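PDB 3T90: glucosamine 6-phosphate N-acetyltransferase, which catalyses transfer of the acetyl group of acetyl-CoA to glucosamine 6-phosphate, a step in the biosynthesis of UDP-N-acetylglucosamine. Local coordinates for residues 4-9 against 57-62; 10-15 against 36-41; 20-25 against 88-93; 51-56 against 67-72; 84-89 against 120-125. One frame throughout, in Å; residues are numbered along the deposited sequence.

Contact 1: residues 4-9 against 57-62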
# COMPACT_ATOMS: atom_id res chain seq x y z
N THR A 4 17.21 -21.49 -17.05
CA THR A 4 17.05 -21.98 -15.70
C THR A 4 16.80 -20.75 -14.83
O THR A 4 17.41 -19.73 -15.08
CB THR A 4 18.36 -22.65 -15.27
OG1 THR A 4 18.72 -23.58 -16.30
CG2 THR A 4 18.18 -23.42 -13.95
N PHE A 5 15.91 -20.90 -13.85
CA PHE A 5 15.38 -19.75 -13.06
C PHE A 5 15.59 -19.99 -11.58
O PHE A 5 15.28 -21.08 -11.04
CB PHE A 5 13.89 -19.51 -13.39
CG PHE A 5 13.67 -19.18 -14.84
CD1 PHE A 5 13.90 -17.89 -15.35
CD2 PHE A 5 13.27 -20.19 -15.79
CE1 PHE A 5 13.75 -17.56 -16.67
CE2 PHE A 5 13.14 -19.87 -17.13
CZ PHE A 5 13.35 -18.55 -17.61
N LYS A 6 16.14 -18.98 -10.90
CA LYS A 6 16.34 -19.03 -9.46
C LYS A 6 15.55 -17.91 -8.77
O LYS A 6 15.78 -16.70 -9.07
CB LYS A 6 17.83 -19.01 -9.09
CG LYS A 6 18.61 -20.38 -9.34
CD LYS A 6 20.12 -20.30 -8.88
CE LYS A 6 20.36 -20.60 -7.33
NZ LYS A 6 21.74 -20.18 -6.75
N ILE A 7 14.66 -18.31 -7.86
CA ILE A 7 13.86 -17.33 -7.12
C ILE A 7 14.54 -16.99 -5.78
O ILE A 7 15.05 -17.89 -5.09
CB ILE A 7 12.37 -17.76 -6.94
CG1 ILE A 7 11.56 -16.64 -6.33
CG2 ILE A 7 12.24 -19.00 -6.07
CD1 ILE A 7 10.06 -16.86 -6.50
N ARG A 8 14.57 -15.71 -5.41
CA ARG A 8 15.28 -15.23 -4.19
C ARG A 8 14.87 -13.76 -3.88
O ARG A 8 13.96 -13.22 -4.52
CB ARG A 8 16.82 -15.30 -4.44
CG ARG A 8 17.26 -14.52 -5.70
CD ARG A 8 18.84 -14.52 -5.79
NE ARG A 8 19.28 -13.96 -7.02
CZ ARG A 8 19.47 -12.63 -7.15
NH1 ARG A 8 19.10 -11.79 -6.15
NH2 ARG A 8 19.93 -12.18 -8.31
N LYS A 9 15.49 -13.14 -2.89
CA LYS A 9 15.25 -11.70 -2.68
C LYS A 9 16.21 -10.87 -3.41
O LYS A 9 17.33 -11.29 -3.80
CB LYS A 9 15.33 -11.42 -1.18
CG LYS A 9 14.14 -12.09 -0.39
CD LYS A 9 14.40 -11.93 1.08
CE LYS A 9 13.44 -12.81 1.88
NZ LYS A 9 13.74 -14.29 1.74
N GLU A 57 16.11 -14.73 -11.11
CA GLU A 57 17.21 -14.58 -12.02
C GLU A 57 17.21 -15.70 -13.03
O GLU A 57 17.03 -16.85 -12.61
CB GLU A 57 18.56 -14.54 -11.26
CG GLU A 57 19.76 -14.28 -12.17
CD GLU A 57 21.11 -14.22 -11.44
OE1 GLU A 57 21.19 -13.76 -10.29
OE2 GLU A 57 22.15 -14.64 -12.06
N GLU A 58 17.41 -15.35 -14.30
CA GLU A 58 17.66 -16.45 -15.31
C GLU A 58 19.19 -16.59 -15.35
O GLU A 58 19.96 -15.67 -15.67
CB GLU A 58 17.06 -16.08 -16.66
CG GLU A 58 16.98 -17.29 -17.61
CD GLU A 58 18.37 -17.60 -18.23
OE1 GLU A 58 18.99 -16.65 -18.79
OE2 GLU A 58 18.77 -18.79 -18.07
N GLU A 59 19.57 -17.82 -15.08
CA GLU A 59 20.96 -18.19 -14.79
C GLU A 59 21.92 -18.05 -15.97
O GLU A 59 23.01 -17.54 -15.80
CB GLU A 59 20.97 -19.61 -14.22
CG GLU A 59 20.46 -19.68 -12.79
CD GLU A 59 20.94 -20.95 -12.09
OE1 GLU A 59 22.17 -21.25 -12.19
OE2 GLU A 59 20.11 -21.65 -11.46
N THR A 60 21.50 -18.48 -17.16
CA THR A 60 22.39 -18.44 -18.31
C THR A 60 22.79 -17.04 -18.70
O THR A 60 23.97 -16.78 -19.00
CB THR A 60 21.89 -19.35 -19.51
OG1 THR A 60 20.77 -18.73 -20.17
CG2 THR A 60 21.46 -20.72 -19.04
N SER A 61 21.83 -16.10 -18.69
CA SER A 61 22.04 -14.72 -19.02
C SER A 61 22.55 -13.97 -17.78
O SER A 61 23.25 -13.00 -17.88
CB SER A 61 20.74 -14.10 -19.54
OG SER A 61 19.79 -14.05 -18.49
N GLY A 62 22.24 -14.48 -16.60
CA GLY A 62 22.53 -13.75 -15.36
C GLY A 62 21.80 -12.40 -15.22
O GLY A 62 22.35 -11.46 -14.64
O HOH W 1 20.33 -16.24 -8.38
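K6 and E57 form an antiparallel hydrogen-bonded pair, each N meeting the other's O at 2.9 Å, F5 and E58 follow as a non-hydrogen-bonded pair, and E59 N closes the pairing on T4 O. On the face carrying F5 and E58, the ring comes obliquely to the glutamate, its CE1 lying 3.4 Å from E58 CG. A bend at chi2 (-78°) turns the E58 carboxylate back over its own turn, where five donors grip it. E58 OE2 takes T4 N at 3.3 Å through its anti lone pair, and also accepts T60 OG1 and T60 N; E58 OE1 takes S61 N and S61 OG from the same face of its plane. This is where the first strand of the GNAT sheet lies along the strand 51-58, beside the turn of the hairpin that 51-58 forms with 63-74. With an alanine here, T4 N and the turn donors of T60 and S61 would probably lose the carboxylate that gathers them, and the F5 ring the CG it rests on. F5 also meets F95 edge-to-face. E57 points to the other face and forms a salt bridge with R8, E57 OE1 standing 2.8 Å from R8 NH2 in the guanidinium plane, although the two planar groups are 87° apart. R8 NH2 has a further partner in D14, E57 OE1 one in K17, and a water held by R8 NE bonds weakly to that same oxygen.

Contact 2: residues 10-15 against 36-41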
# COMPACT_ATOMS: atom_id res chain seq x y z
N LEU A 10 15.83 -9.61 -3.68
CA LEU A 10 16.75 -8.65 -4.25
C LEU A 10 18.03 -8.51 -3.42
O LEU A 10 18.00 -8.45 -2.19
CB LEU A 10 16.03 -7.31 -4.33
CG LEU A 10 16.77 -6.15 -5.02
CD1 LEU A 10 16.79 -6.40 -6.61
CD2 LEU A 10 16.13 -4.84 -4.64
N GLU A 11 19.19 -8.43 -4.13
CA GLU A 11 20.46 -8.22 -3.48
C GLU A 11 21.13 -6.97 -4.01
O GLU A 11 20.79 -6.50 -5.14
CB GLU A 11 21.36 -9.47 -3.69
CG GLU A 11 20.76 -10.74 -3.06
CD GLU A 11 20.74 -10.68 -1.51
OE1 GLU A 11 21.73 -10.17 -0.95
OE2 GLU A 11 19.74 -11.03 -0.83
N ILE A 12 22.12 -6.46 -3.27
CA ILE A 12 22.70 -5.15 -3.70
C ILE A 12 23.42 -5.26 -5.04
O ILE A 12 23.40 -4.30 -5.84
CB ILE A 12 23.54 -4.54 -2.56
CG1 ILE A 12 23.66 -2.98 -2.78
CG2 ILE A 12 24.85 -5.24 -2.45
CD1 ILE A 12 24.02 -2.13 -1.47
N SER A 13 23.89 -6.45 -5.40
CA SER A 13 24.56 -6.66 -6.69
C SER A 13 23.63 -6.70 -7.84
O SER A 13 24.09 -6.80 -8.98
CB SER A 13 25.43 -7.91 -6.62
OG SER A 13 24.71 -8.96 -6.07
N ASP A 14 22.30 -6.78 -7.59
CA ASP A 14 21.38 -6.85 -8.69
C ASP A 14 21.32 -5.57 -9.53
O ASP A 14 20.73 -5.67 -10.64
CB ASP A 14 19.95 -7.22 -8.22
CG ASP A 14 19.88 -8.70 -7.82
OD1 ASP A 14 20.61 -9.52 -8.38
OD2 ASP A 14 19.08 -9.07 -6.95
N LYS A 15 21.94 -4.50 -9.06
CA LYS A 15 22.05 -3.32 -9.93
C LYS A 15 22.84 -3.65 -11.21
O LYS A 15 22.60 -2.96 -12.22
CB LYS A 15 22.65 -2.14 -9.15
CG LYS A 15 24.01 -2.31 -8.67
CD LYS A 15 24.46 -1.02 -7.91
CE LYS A 15 25.64 -1.24 -7.08
NZ LYS A 15 25.34 -2.08 -5.86
N GLU A 36 22.24 6.00 -6.16
CA GLU A 36 20.84 6.06 -5.82
C GLU A 36 20.25 4.67 -5.59
O GLU A 36 19.52 4.47 -4.62
CB GLU A 36 20.06 6.77 -6.92
CG GLU A 36 18.65 7.01 -6.46
CD GLU A 36 18.36 8.24 -5.56
OE1 GLU A 36 19.21 8.72 -4.74
OE2 GLU A 36 17.20 8.72 -5.67
N PHE A 37 20.68 3.68 -6.39
CA PHE A 37 20.24 2.30 -6.21
C PHE A 37 20.63 1.86 -4.79
O PHE A 37 19.78 1.34 -4.04
CB PHE A 37 20.87 1.34 -7.23
CG PHE A 37 20.46 -0.11 -7.01
CD1 PHE A 37 19.33 -0.63 -7.59
CD2 PHE A 37 21.16 -0.86 -6.11
CE1 PHE A 37 18.99 -2.02 -7.30
CE2 PHE A 37 20.83 -2.19 -5.82
CZ PHE A 37 19.77 -2.76 -6.42
N ASP A 38 21.88 2.10 -4.41
CA ASP A 38 22.30 1.60 -3.09
C ASP A 38 21.61 2.33 -1.99
O ASP A 38 21.29 1.69 -0.94
CB ASP A 38 23.83 1.79 -2.92
CG ASP A 38 24.60 0.86 -3.75
OD1 ASP A 38 24.12 -0.14 -4.33
OD2 ASP A 38 25.81 1.07 -3.82
N ARG A 39 21.34 3.64 -2.18
CA ARG A 39 20.69 4.43 -1.14
C ARG A 39 19.32 3.81 -0.91
O ARG A 39 18.93 3.60 0.26
CB ARG A 39 20.53 5.87 -1.61
CG ARG A 39 20.04 6.79 -0.53
CD ARG A 39 19.85 8.24 -0.96
NE ARG A 39 18.80 8.32 -1.97
CZ ARG A 39 17.52 8.49 -1.69
NH1 ARG A 39 17.16 8.69 -0.43
NH2 ARG A 39 16.60 8.48 -2.66
N ARG A 40 18.57 3.58 -1.99
CA ARG A 40 17.18 3.15 -1.85
C ARG A 40 17.14 1.69 -1.43
O ARG A 40 16.28 1.29 -0.63
CB ARG A 40 16.49 3.41 -3.22
CG ARG A 40 14.95 2.90 -3.31
CD ARG A 40 14.08 3.28 -2.11
NE ARG A 40 14.23 4.68 -1.72
CZ ARG A 40 13.44 5.63 -2.17
NH1 ARG A 40 12.50 5.40 -3.12
NH2 ARG A 40 13.55 6.82 -1.62
N PHE A 41 18.10 0.86 -1.88
CA PHE A 41 18.19 -0.54 -1.38
C PHE A 41 18.35 -0.54 0.12
O PHE A 41 17.65 -1.29 0.82
CB PHE A 41 19.41 -1.23 -2.07
CG PHE A 41 19.58 -2.68 -1.63
CD1 PHE A 41 18.95 -3.70 -2.37
CD2 PHE A 41 20.25 -3.05 -0.48
CE1 PHE A 41 18.98 -4.99 -1.97
CE2 PHE A 41 20.33 -4.42 -0.08
CZ PHE A 41 19.67 -5.37 -0.84
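K15 and I12 each lay aliphatic carbon over a phenylalanine of the helix 34-45. K15 CB stands 3.6 Å from the centroid of the F37 ring, almost over its centre, and I12 CB lies 4.2 Å from the centroid of the F41 ring, again over a face: both are CH-pi contacts. The two rings sit one turn apart, and in both CG is anti to the backbone N (chi1 177° and -179°), which sends them out together toward the loop. Their edges are met by backbone: L10 O approaches F41 CE1 at 3.6 Å, near the ring plane, and E11 O lies in the same way by F37 CZ. Apolar side chains fill in around F41, with L10 CD2 3.8 Å from its CD1 and I12 CD1 near its CD2. The charged contact lies to one side. K15 runs extended past F37 and bends at chi4 (-72°), bringing NZ within 2.8 Å of D38 OD1 in a salt bridge that uses the syn lone pair of the carboxylate. The same NZ bonds to I12 O from above the carbonyl plane, at 2.9 Å, tying the lysine to its own 3-10 turn as well. F76 of the second subunit stacks on F37 and packs on L10 and F41; since F76 probably binds substrate, the arrangement is consistent with a GNAT dimer in which each subunit backs the other's substrate site.

Contact 3: residues 20-25 against 88-93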
# COMPACT_ATOMS: atom_id res chain seq x y z
N ILE A 20 16.76 -2.61 -12.80
CA ILE A 20 16.08 -1.38 -13.13
C ILE A 20 15.57 -1.45 -14.58
O ILE A 20 14.40 -1.07 -14.85
CB ILE A 20 17.05 -0.18 -12.94
CG1 ILE A 20 17.52 -0.14 -11.46
CG2 ILE A 20 16.39 1.18 -13.41
CD1 ILE A 20 16.31 0.15 -10.50
N GLU A 21 16.36 -2.04 -15.48
CA GLU A 21 15.89 -2.24 -16.87
C GLU A 21 14.58 -3.03 -16.92
O GLU A 21 13.69 -2.66 -17.70
CB GLU A 21 16.98 -2.89 -17.69
CG GLU A 21 18.24 -1.97 -17.82
CD GLU A 21 19.30 -2.40 -16.82
OE1 GLU A 21 19.05 -2.49 -15.57
OE2 GLU A 21 20.46 -2.69 -17.29
N LEU A 22 14.43 -4.07 -16.10
CA LEU A 22 13.21 -4.87 -16.11
C LEU A 22 12.06 -4.03 -15.56
O LEU A 22 10.94 -4.09 -16.13
CB LEU A 22 13.45 -6.09 -15.24
CG LEU A 22 12.18 -6.86 -14.92
CD1 LEU A 22 11.49 -7.39 -16.23
CD2 LEU A 22 12.47 -8.02 -13.92
N LEU A 23 12.31 -3.26 -14.47
CA LEU A 23 11.23 -2.37 -13.98
C LEU A 23 10.70 -1.43 -15.08
O LEU A 23 9.54 -1.07 -15.04
CB LEU A 23 11.63 -1.56 -12.74
CG LEU A 23 11.83 -2.40 -11.48
CD1 LEU A 23 12.46 -1.58 -10.33
CD2 LEU A 23 10.49 -3.08 -11.02
N GLY A 24 11.58 -1.04 -16.00
CA GLY A 24 11.21 -0.15 -17.10
C GLY A 24 10.18 -0.79 -18.04
O GLY A 24 9.54 -0.05 -18.78
N GLN A 25 9.97 -2.09 -17.99
CA GLN A 25 8.89 -2.76 -18.75
C GLN A 25 7.52 -2.59 -18.07
O GLN A 25 6.48 -2.84 -18.71
CB GLN A 25 9.18 -4.26 -18.93
CG GLN A 25 10.48 -4.42 -19.74
CD GLN A 25 10.63 -5.88 -20.22
OE1 GLN A 25 9.65 -6.60 -20.43
NE2 GLN A 25 11.86 -6.32 -20.35
N ASP A 88 4.66 -3.56 -8.07
CA ASP A 88 5.83 -3.59 -8.95
C ASP A 88 6.15 -4.99 -9.46
O ASP A 88 7.31 -5.44 -9.49
CB ASP A 88 7.03 -2.90 -8.27
CG ASP A 88 6.80 -1.42 -7.91
OD1 ASP A 88 5.74 -0.88 -8.36
OD2 ASP A 88 7.63 -0.90 -7.19
N VAL A 89 5.07 -5.70 -9.80
CA VAL A 89 5.17 -7.06 -10.42
C VAL A 89 5.38 -6.97 -11.92
O VAL A 89 4.62 -6.34 -12.63
CB VAL A 89 3.91 -7.84 -10.11
CG1 VAL A 89 4.03 -9.24 -10.79
CG2 VAL A 89 3.70 -8.05 -8.56
N VAL A 90 6.50 -7.54 -12.41
CA VAL A 90 6.77 -7.44 -13.87
C VAL A 90 7.62 -8.64 -14.26
O VAL A 90 8.46 -9.11 -13.50
CB VAL A 90 7.41 -6.06 -14.24
CG1 VAL A 90 8.60 -5.86 -13.59
CG2 VAL A 90 7.68 -5.97 -15.76
N VAL A 91 7.26 -9.22 -15.41
CA VAL A 91 8.02 -10.32 -16.02
C VAL A 91 8.58 -9.83 -17.32
O VAL A 91 7.86 -9.21 -18.11
CB VAL A 91 7.10 -11.54 -16.23
CG1 VAL A 91 7.93 -12.74 -16.84
CG2 VAL A 91 6.55 -11.93 -14.95
N ASP A 92 9.87 -10.08 -17.57
CA ASP A 92 10.49 -9.73 -18.87
C ASP A 92 9.64 -10.34 -20.01
O ASP A 92 9.30 -11.52 -19.93
CB ASP A 92 11.93 -10.23 -18.87
CG ASP A 92 12.74 -9.66 -20.02
OD1 ASP A 92 12.24 -9.36 -21.12
OD2 ASP A 92 13.95 -9.59 -19.83
N SER A 93 9.37 -9.53 -21.02
CA SER A 93 8.53 -9.95 -22.15
C SER A 93 9.13 -11.22 -22.81
O SER A 93 8.35 -12.09 -23.26
CB SER A 93 8.36 -8.79 -23.15
OG SER A 93 9.63 -8.33 -23.60
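Q25, just beyond the helix 19-23, reaches across to the end of the strand 82-91. Its CB packs against V90 CG2 at 3.9 Å. CG leaves anti to the carbonyl carbon (chi1 -62°), and the chain then runs extended to CD and its amide, which lies beside D92 and S93. OE1 accepts S93 N at 3.0 Å, in the carbonyl plane and on a lone pair. NE2 donates to D92 OD1 at 3.2 Å along a nearly straight line (175°), staying in its own amide plane but coming down on the carboxylate from above, so that the two flat groups stand 88° apart. With an acceptor engaged on one side and a donor on the other, the amide is held against a flip. D92 has a further partner in R94, through its other oxygen.

Behind the glutamine the contact is apolar. V90 CG2 lies against both Q25 CB and L22 O, while CG1 meets L22 CG at 3.9 Å and L23 CD2 at 4.2 Å. L22 CD1 continues to the backbone at D92 N, 3.4 Å away, where strand gives way to loop. At the other end of the segment D88 has a left-handed backbone, and its carboxylate forms a salt bridge with K75 of the second subunit. This local irregularity within the strand 82-91, whose D88 and V89 probably bind substrate and which leads toward residues 97-102, which probably bind acetyl-CoA, is consistent with the beta bulge familiar from the fourth strand of the GNAT fold.

Contact 4: residues 51-56 against 67-72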
# COMPACT_ATOMS: atom_id res chain seq x y z
N HIS A 51 9.09 -5.25 4.38
CA HIS A 51 9.17 -4.74 2.94
C HIS A 51 10.17 -5.63 2.20
O HIS A 51 11.40 -5.31 2.37
CB HIS A 51 9.56 -3.23 2.91
CG HIS A 51 9.28 -2.54 1.58
ND1 HIS A 51 9.38 -1.16 1.38
CD2 HIS A 51 8.85 -3.05 0.42
CE1 HIS A 51 9.06 -0.90 0.11
NE2 HIS A 51 8.80 -2.05 -0.50
N VAL A 52 9.64 -6.61 1.41
CA VAL A 52 10.37 -7.72 0.70
C VAL A 52 10.26 -7.50 -0.84
O VAL A 52 9.22 -7.11 -1.34
CB VAL A 52 9.76 -9.21 0.91
CG1 VAL A 52 10.27 -10.23 -0.21
CG2 VAL A 52 9.98 -9.75 2.30
N ILE A 53 11.40 -7.54 -1.53
CA ILE A 53 11.40 -7.57 -2.95
C ILE A 53 11.88 -8.93 -3.44
O ILE A 53 13.01 -9.34 -3.08
CB ILE A 53 12.29 -6.47 -3.54
CG1 ILE A 53 11.83 -5.11 -2.97
CG2 ILE A 53 12.25 -6.56 -5.10
CD1 ILE A 53 12.59 -3.93 -3.53
N CYS A 54 11.07 -9.64 -4.23
CA CYS A 54 11.42 -10.96 -4.78
C CYS A 54 11.94 -10.70 -6.20
O CYS A 54 11.38 -9.88 -6.96
CB CYS A 54 10.10 -11.77 -4.87
SG CYS A 54 10.26 -13.34 -5.72
N VAL A 55 13.00 -11.43 -6.56
CA VAL A 55 13.46 -11.51 -7.96
C VAL A 55 13.65 -12.93 -8.40
O VAL A 55 13.96 -13.82 -7.55
CB VAL A 55 14.81 -10.74 -8.17
CG1 VAL A 55 14.65 -9.23 -7.96
CG2 VAL A 55 15.99 -11.32 -7.42
N ILE A 56 13.48 -13.14 -9.69
CA ILE A 56 13.85 -14.39 -10.28
C ILE A 56 14.94 -14.08 -11.27
O ILE A 56 14.72 -13.29 -12.22
CB ILE A 56 12.70 -15.08 -10.99
CG1 ILE A 56 11.62 -15.35 -9.99
CG2 ILE A 56 13.18 -16.38 -11.71
CD1 ILE A 56 10.31 -16.01 -10.65
N THR A 67 10.16 -9.88 -11.20
CA THR A 67 10.26 -9.24 -9.90
C THR A 67 8.87 -8.88 -9.38
O THR A 67 7.90 -8.76 -10.15
CB THR A 67 11.15 -7.99 -9.96
OG1 THR A 67 11.36 -7.50 -8.61
CG2 THR A 67 10.58 -6.86 -10.83
N GLY A 68 8.80 -8.69 -8.05
CA GLY A 68 7.58 -8.19 -7.42
C GLY A 68 7.95 -7.89 -6.01
O GLY A 68 8.86 -8.46 -5.42
N SER A 69 7.21 -6.96 -5.42
CA SER A 69 7.49 -6.44 -4.07
C SER A 69 6.28 -6.58 -3.15
O SER A 69 5.14 -6.64 -3.64
CB SER A 69 7.80 -4.94 -4.16
OG SER A 69 8.87 -4.70 -5.07
N VAL A 70 6.52 -6.63 -1.85
CA VAL A 70 5.36 -6.42 -0.93
C VAL A 70 5.73 -5.56 0.26
O VAL A 70 6.81 -5.72 0.82
CB VAL A 70 4.78 -7.84 -0.52
CG1 VAL A 70 5.77 -8.66 0.37
CG2 VAL A 70 3.41 -7.62 0.19
N MET A 71 4.85 -4.65 0.62
CA MET A 71 5.02 -3.78 1.75
C MET A 71 3.92 -4.08 2.72
O MET A 71 2.71 -4.04 2.30
CB MET A 71 5.01 -2.33 1.31
CG MET A 71 5.29 -1.51 2.53
SD MET A 71 5.53 0.23 2.08
CE MET A 71 4.07 0.64 1.80
N ILE A 72 4.29 -4.39 3.97
CA ILE A 72 3.31 -4.75 4.99
C ILE A 72 2.93 -3.50 5.75
O ILE A 72 3.78 -2.72 6.26
CB ILE A 72 3.86 -5.89 5.90
CG1 ILE A 72 3.97 -7.16 5.07
CG2 ILE A 72 2.85 -6.24 6.99
CD1 ILE A 72 4.60 -8.40 5.87
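T67 faces V55 in a non-hydrogen-bonded pair, and its hydroxyl turns to the preceding carbonyl, C54 O. With OG1 anti to the backbone N (chi1 -172°), the hydroxyl donates to C54 O at 2.9 Å. G68 N bonds to the same oxygen at 3.0 Å from the opposite face of the carbonyl plane, so C54 O carries two donors. G68 pairs with C54, returning the bond from C54 N to G68 O at 2.8 Å, almost along the C=O axis. The two strands form the beta hairpin 51-58/63-74 at the centre of the GNAT sheet. Helix 100-114 covers the face of V52, C54 and V70, while helix 19-23 lies against V55 and T67 on the other. S69 comes opposite I53 in the next non-hydrogen-bonded pair. V70 and V52 then exchange two backbone bonds, and V70 CG1 rests on V52 CB at 4.1 Å. M71 lies beside H51: its CB sits 4.0 Å above one face of the imidazole, toward the rim, and the chain runs extended through chi2 (172°), carrying SD over that same face, 4.4 Å from the centroid, in a Met-aromatic contact. H51 ND1 is buried without a polar partner in the model. A serine in its place would probably leave M71 CB and SD without the flat surface they cover, freeing the thioether to turn. M71 also packs on M71 of the second subunit, and a bound sodium ion lies about 3 Å from the H51 side chain, nearest atoms.

Contact 5: residues 84-89 against 120-125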
# COMPACT_ATOMS: atom_id res chain seq x y z
N GLY A 84 -0.77 -6.99 3.46
CA GLY A 84 0.35 -6.94 2.49
C GLY A 84 -0.11 -6.22 1.24
O GLY A 84 -1.17 -6.51 0.71
N HIS A 85 0.68 -5.26 0.76
CA HIS A 85 0.42 -4.54 -0.51
C HIS A 85 1.44 -5.02 -1.55
O HIS A 85 2.64 -4.67 -1.43
CB HIS A 85 0.63 -3.04 -0.28
CG HIS A 85 -0.31 -2.45 0.73
ND1 HIS A 85 -1.51 -1.89 0.33
CD2 HIS A 85 -0.33 -2.46 2.07
CE1 HIS A 85 -2.18 -1.48 1.41
NE2 HIS A 85 -1.49 -1.82 2.49
N ILE A 86 1.04 -5.87 -2.49
CA ILE A 86 1.97 -6.40 -3.53
C ILE A 86 1.98 -5.30 -4.61
O ILE A 86 0.94 -4.71 -5.04
CB ILE A 86 1.48 -7.70 -4.09
CG1 ILE A 86 1.80 -8.81 -3.09
CG2 ILE A 86 2.11 -8.00 -5.43
CD1 ILE A 86 1.21 -10.17 -3.41
N GLU A 87 3.20 -4.98 -5.00
CA GLU A 87 3.53 -3.86 -5.94
C GLU A 87 4.59 -4.27 -6.95
O GLU A 87 5.37 -5.21 -6.71
CB GLU A 87 4.11 -2.66 -5.16
CG GLU A 87 3.05 -2.02 -4.26
CD GLU A 87 2.11 -1.13 -5.02
OE1 GLU A 87 2.48 -0.51 -6.08
OE2 GLU A 87 0.92 -0.97 -4.59
N ASP A 88 4.66 -3.56 -8.07
CA ASP A 88 5.83 -3.59 -8.95
C ASP A 88 6.15 -4.99 -9.46
O ASP A 88 7.31 -5.44 -9.49
CB ASP A 88 7.03 -2.90 -8.27
CG ASP A 88 6.80 -1.42 -7.91
OD1 ASP A 88 5.74 -0.88 -8.36
OD2 ASP A 88 7.63 -0.90 -7.19
N VAL A 89 5.07 -5.70 -9.80
CA VAL A 89 5.17 -7.06 -10.42
C VAL A 89 5.38 -6.97 -11.92
O VAL A 89 4.62 -6.34 -12.63
CB VAL A 89 3.91 -7.84 -10.11
CG1 VAL A 89 4.03 -9.24 -10.79
CG2 VAL A 89 3.70 -8.05 -8.56
N VAL A 120 -3.75 -9.94 1.48
CA VAL A 120 -2.83 -9.28 0.53
C VAL A 120 -3.65 -8.68 -0.57
O VAL A 120 -4.63 -9.28 -0.99
CB VAL A 120 -1.77 -10.22 0.01
CG1 VAL A 120 -2.31 -11.47 -0.61
CG2 VAL A 120 -0.79 -9.54 -0.81
N ILE A 121 -3.26 -7.49 -1.00
CA ILE A 121 -3.89 -6.81 -2.11
C ILE A 121 -2.93 -6.31 -3.11
O ILE A 121 -1.77 -6.08 -2.79
CB ILE A 121 -4.77 -5.68 -1.55
CG1 ILE A 121 -3.97 -4.65 -0.65
CG2 ILE A 121 -5.93 -6.26 -0.70
CD1 ILE A 121 -4.86 -3.46 -0.15
N LEU A 122 -3.45 -6.11 -4.30
CA LEU A 122 -2.62 -5.49 -5.37
C LEU A 122 -3.57 -4.88 -6.36
O LEU A 122 -4.79 -5.10 -6.31
CB LEU A 122 -1.69 -6.48 -6.05
CG LEU A 122 -2.35 -7.70 -6.76
CD1 LEU A 122 -2.90 -7.34 -8.17
CD2 LEU A 122 -1.31 -8.92 -6.76
N ASP A 123 -3.05 -4.04 -7.24
CA ASP A 123 -3.85 -3.46 -8.35
C ASP A 123 -3.30 -3.92 -9.69
O ASP A 123 -2.09 -4.12 -9.85
CB ASP A 123 -3.89 -1.93 -8.22
CG ASP A 123 -4.40 -1.44 -6.87
OD1 ASP A 123 -5.60 -1.58 -6.60
OD2 ASP A 123 -3.67 -0.74 -6.13
N CYS A 124 -4.23 -4.08 -10.64
CA CYS A 124 -3.86 -4.55 -11.99
C CYS A 124 -4.80 -4.01 -13.01
O CYS A 124 -5.85 -3.46 -12.67
CB CYS A 124 -3.76 -6.07 -12.06
SG CYS A 124 -5.32 -6.87 -11.81
N SER A 125 -4.44 -4.19 -14.29
CA SER A 125 -5.40 -3.88 -15.34
C SER A 125 -6.56 -4.84 -15.32
O SER A 125 -6.45 -6.00 -14.89
CB SER A 125 -4.74 -3.91 -16.73
OG SER A 125 -4.33 -5.29 -16.99
O HOH W 2 -0.20 -3.48 -7.13
O HOH W 3 -0.95 -0.81 -6.48
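G84 O accepts I121 N at 2.9 Å and also draws a CA-H...O contact from V120, opening a parallel pairing. A CB on G84 would stand only 3.6 Å from V120 CG2. H85 lies alongside I121 and points the same way, its ND1 3.7 Å from I121 CD1; the far ring nitrogen, NE2, bonds to E73, and the ring meets H85 of the second subunit. I86 turns to the other face. Its N donates to I121 O at 2.8 Å, its CG2 meets L122 CD2 at 3.8 Å, and its CD1 presses on V120 CG2 at 3.3 Å, tighter than usual for two carbons. Beyond I86 the strands, whose axes lie 31° apart, part, and water takes over: one molecule joins I86 O to D123 N, and another sits 2.7 Å from both E87 OE2 and D123 OD2. Such splaying of the fourth and fifth strands is the hallmark of the GNAT fold, in which the pantetheine arm of acetyl-CoA typically inserts between the strands. Helix 100-114 makes the beta-alpha-beta connection between them and covers I86 and V120 with L108 and M109; the strand 63-74 flanks 82-91, and the outer side of 119-124 pairs antiparallel with a strand of the second subunit.

How the contacts relate
Starting from the N terminus, contact 1 closes a loop of 47 residues, bringing 57-62 back to the first strand, and contact 2 is nested inside it, packing helix 34-45 on the loop after that strand; R8 and D14 join the two directly. Contact 3 crosses both, setting helix 19-23 on the sheet at strand 82-91. Contact 4, the hairpin, is nested within contact 3, crosses contact 1, with which it shares strand 51-58, and follows contact 2 in series. Contact 5 starts on the strand where contact 3 ends, sharing D88 and V89. Contacts 1, 4 and 5 pair neighbouring strands, and contacts 4 and 5 meet where 63-74 lies beside 82-91. All but contact 1 touch the second subunit.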